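Local coordinates for protein L-talarate/galactarate dehydratase (Salmonella typhimurium, PDB 2PP0) that catalyses the magnesium-dependent dehydration of L-talarate and galactarate to 5-keto-4-deoxy-D-glucarate, and also epimerises L-talarate to galactarate, at residues B[103-108]-B[140-145]. Numbering follows the deposited sequence.
Sequences EDPNDI and WDMKAK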
ATOM      1  N   GLU B 103       5.760  16.463  14.512  1.00 31.45           N
ATOM      2  CA  GLU B 103       5.539  15.104  14.024  1.00 30.88           C
ATOM      3  C   GLU B 103       6.543  14.711  12.939  1.00 29.97           C
ATOM      4  O   GLU B 103       6.974  15.549  12.144  1.00 27.15           O
ATOM      5  CB  GLU B 103       4.120  14.972  13.460  1.00 33.00           C
ATOM      6  CG  GLU B 103       2.994  15.086  14.498  1.00 34.76           C
ATOM      7  CD  GLU B 103       2.999  13.940  15.490  1.00 34.29           C
ATOM      8  OE1 GLU B 103       3.156  12.783  15.054  1.00 37.34           O
ATOM      9  OE2 GLU B 103       2.835  14.188  16.702  1.00 34.94           O
ATOM     10  N   ASP B 104       6.919  13.435  12.917  1.00 29.53           N
ATOM     11  CA  ASP B 104       7.838  12.934  11.892  1.00 29.60           C
ATOM     12  C   ASP B 104       6.964  12.842  10.646  1.00 28.72           C
ATOM     13  O   ASP B 104       6.084  11.989  10.565  1.00 29.39           O
ATOM     14  CB  ASP B 104       8.353  11.543  12.262  1.00 29.88           C
ATOM     15  CG  ASP B 104       9.327  10.993  11.239  1.00 28.42           C
ATOM     16  OD1 ASP B 104       9.180  11.319  10.046  1.00 27.84           O
ATOM     17  OD2 ASP B 104      10.230  10.222  11.629  1.00 30.16           O
ATOM     18  N   PRO B 105       7.212  13.702   9.649  1.00 26.77           N
ATOM     19  CA  PRO B 105       6.419  13.705   8.415  1.00 26.10           C
ATOM     20  C   PRO B 105       6.329  12.402   7.623  1.00 27.20           C
ATOM     21  O   PRO B 105       5.428  12.241   6.798  1.00 26.51           O
ATOM     22  CB  PRO B 105       7.048  14.839   7.610  1.00 25.42           C
ATOM     23  CG  PRO B 105       8.495  14.761   8.018  1.00 25.56           C
ATOM     24  CD  PRO B 105       8.383  14.591   9.520  1.00 26.21           C
ATOM     25  N   ASN B 106       7.244  11.467   7.864  1.00 26.39           N
ATOM     26  CA  ASN B 106       7.206  10.209   7.128  1.00 26.21           C
ATOM     27  C   ASN B 106       6.127   9.240   7.593  1.00 24.75           C
ATOM     28  O   ASN B 106       5.690   8.392   6.821  1.00 25.45           O
ATOM     29  CB  ASN B 106       8.574   9.530   7.186  1.00 25.34           C
ATOM     30  CG  ASN B 106       9.658  10.408   6.610  1.00 25.93           C
ATOM     31  OD1 ASN B 106      10.486  10.954   7.340  1.00 27.62           O
ATOM     32  ND2 ASN B 106       9.635  10.581   5.294  1.00 20.29           N
ATOM     33  N   ASP B 107       5.704   9.366   8.845  1.00 26.85           N
ATOM     34  CA  ASP B 107       4.672   8.489   9.404  1.00 26.20           C
ATOM     35  C   ASP B 107       3.299   9.058   9.062  1.00 26.24           C
ATOM     36  O   ASP B 107       2.545   9.501   9.929  1.00 25.47           O
ATOM     37  CB  ASP B 107       4.870   8.364  10.917  1.00 25.38           C
ATOM     38  CG  ASP B 107       6.198   7.702  11.271  1.00 28.17           C
ATOM     39  OD1 ASP B 107       6.806   7.110  10.357  1.00 26.70           O
ATOM     40  OD2 ASP B 107       6.630   7.753  12.449  1.00 26.12           O
ATOM     41  N   ILE B 108       2.993   9.020   7.771  1.00 26.04           N
ATOM     42  CA  ILE B 108       1.759   9.551   7.224  1.00 27.00           C
ATOM     43  C   ILE B 108       0.460   9.005   7.818  1.00 27.95           C
ATOM     44  O   ILE B 108      -0.428   9.792   8.164  1.00 25.56           O
ATOM     45  CB  ILE B 108       1.751   9.390   5.690  1.00 25.78           C
ATOM     46  CG1 ILE B 108       2.961  10.137   5.105  1.00 24.78           C
ATOM     47  CG2 ILE B 108       0.452   9.945   5.103  1.00 25.02           C
ATOM     48  CD1 ILE B 108       3.047  10.128   3.579  1.00 23.75           C
ATOM     49  N   TRP B 140       2.635  13.297   1.160  1.00 27.13           N
ATOM     50  CA  TRP B 140       3.079  12.373   0.116  1.00 27.00           C
ATOM     51  C   TRP B 140       3.986  13.105  -0.883  1.00 27.32           C
ATOM     52  O   TRP B 140       4.960  12.532  -1.395  1.00 25.50           O
ATOM     53  CB  TRP B 140       1.889  11.762  -0.623  1.00 27.43           C
ATOM     54  CG  TRP B 140       1.318  10.559   0.065  1.00 27.28           C
ATOM     55  CD1 TRP B 140       0.194  10.503   0.847  1.00 28.29           C
ATOM     56  CD2 TRP B 140       1.861   9.234   0.045  1.00 27.97           C
ATOM     57  NE1 TRP B 140       0.004   9.218   1.313  1.00 27.90           N
ATOM     58  CE2 TRP B 140       1.014   8.421   0.836  1.00 28.96           C
ATOM     59  CE3 TRP B 140       2.983   8.654  -0.564  1.00 28.39           C
ATOM     60  CZ2 TRP B 140       1.257   7.057   1.031  1.00 27.66           C
ATOM     61  CZ3 TRP B 140       3.225   7.293  -0.369  1.00 26.85           C
ATOM     62  CH2 TRP B 140       2.365   6.513   0.422  1.00 29.10           C
ATOM     63  N   ASP B 141       3.653  14.365  -1.159  1.00 26.56           N
ATOM     64  CA  ASP B 141       4.433  15.211  -2.067  1.00 28.29           C
ATOM     65  C   ASP B 141       5.839  15.349  -1.483  1.00 27.18           C
ATOM     66  O   ASP B 141       6.836  15.213  -2.193  1.00 27.94           O
ATOM     67  CB  ASP B 141       3.766  16.594  -2.189  1.00 27.57           C
ATOM     68  CG  ASP B 141       4.552  17.567  -3.062  1.00 30.16           C
ATOM     69  OD1 ASP B 141       4.737  17.302  -4.275  1.00 28.28           O
ATOM     70  OD2 ASP B 141       4.981  18.613  -2.526  1.00 28.71           O
ATOM     71  N   MET B 142       5.903  15.595  -0.176  1.00 27.65           N
ATOM     72  CA  MET B 142       7.172  15.752   0.527  1.00 27.34           C
ATOM     73  C   MET B 142       7.997  14.467   0.504  1.00 28.32           C
ATOM     74  O   MET B 142       9.195  14.498   0.202  1.00 26.76           O
ATOM     75  CB  MET B 142       6.935  16.177   1.988  1.00 25.02           C
ATOM     76  CG  MET B 142       8.220  16.322   2.815  1.00 22.92           C
ATOM     77  SD  MET B 142       8.001  16.691   4.582  1.00 19.31           S
ATOM     78  CE  MET B 142       7.619  18.420   4.439  1.00 25.32           C
ATOM     79  N   LYS B 143       7.366  13.338   0.817  1.00 25.94           N
ATOM     80  CA  LYS B 143       8.095  12.072   0.831  1.00 27.71           C
ATOM     81  C   LYS B 143       8.693  11.728  -0.528  1.00 27.41           C
ATOM     82  O   LYS B 143       9.816  11.223  -0.605  1.00 29.01           O
ATOM     83  CB  LYS B 143       7.201  10.921   1.313  1.00 28.27           C
ATOM     84  CG  LYS B 143       7.940   9.592   1.336  1.00 26.38           C
ATOM     85  CD  LYS B 143       7.164   8.489   2.033  1.00 27.51           C
ATOM     86  CE  LYS B 143       7.131   8.688   3.535  1.00 26.21           C
ATOM     87  NZ  LYS B 143       6.553   7.488   4.207  1.00 26.93           N
ATOM     88  N   ALA B 144       7.951  11.999  -1.599  1.00 27.45           N
ATOM     89  CA  ALA B 144       8.430  11.724  -2.948  1.00 26.74           C
ATOM     90  C   ALA B 144       9.642  12.606  -3.239  1.00 29.66           C
ATOM     91  O   ALA B 144      10.665  12.129  -3.741  1.00 28.60           O
ATOM     92  CB  ALA B 144       7.330  11.995  -3.975  1.00 25.67           C
ATOM     93  N   LYS B 145       9.519  13.893  -2.921  1.00 27.84           N
ATOM     94  CA  LYS B 145      10.609  14.838  -3.132  1.00 27.91           C
ATOM     95  C   LYS B 145      11.833  14.422  -2.323  1.00 27.62           C
ATOM     96  O   LYS B 145      12.964  14.578  -2.776  1.00 29.46           O
ATOM     97  CB  LYS B 145      10.172  16.252  -2.733  1.00 26.84           C
ATOM     98  CG  LYS B 145       9.165  16.862  -3.687  1.00 26.71           C
ATOM     99  CD  LYS B 145       8.632  18.199  -3.185  1.00 27.31           C
ATOM    100  CE  LYS B 145       7.724  18.849  -4.226  1.00 27.83           C
ATOM    101  NZ  LYS B 145       7.022  20.057  -3.680  1.00 25.82           N
TER
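In the N-terminal capping domain of this enolase-superfamily enzyme, the turn before helix 108-118, together with the first residue of that helix, packs against helix 127-146: P105 meets M142, N106 meets K143 and I108 meets W140. The polar link is made by K143, whose NZ donates to the backbone O of N106 at 2.9 Å, in the carbonyl plane and on a lone pair, with a C=O...N angle of 133°. CG of K143 stands anti to the backbone N (chi1 -180°), and a bend at chi3 carries the ammonium across to the turn. The same NZ also donates to the carbonyl oxygens of K153 and L154 of the second subunit, an example of a buried lysine shared among main-chain carbonyls that ties a turn and a helix to the neighbouring subunit. The acceptor turn is type I, D104 to D107, and it overlaps an Asx turn in which N106 N donates to D104 OD1 at 2.9 Å. Farther along, I108 CD1 sits over one face of the W140 indole, a CH-pi contact 3.7 Å from the five-membered ring centroid and 4° off its normal, while W140 NE1 is hydrogen-bonded to S309 OG of the barrel domain. P105 CB touches M142 SD at 3.7 Å.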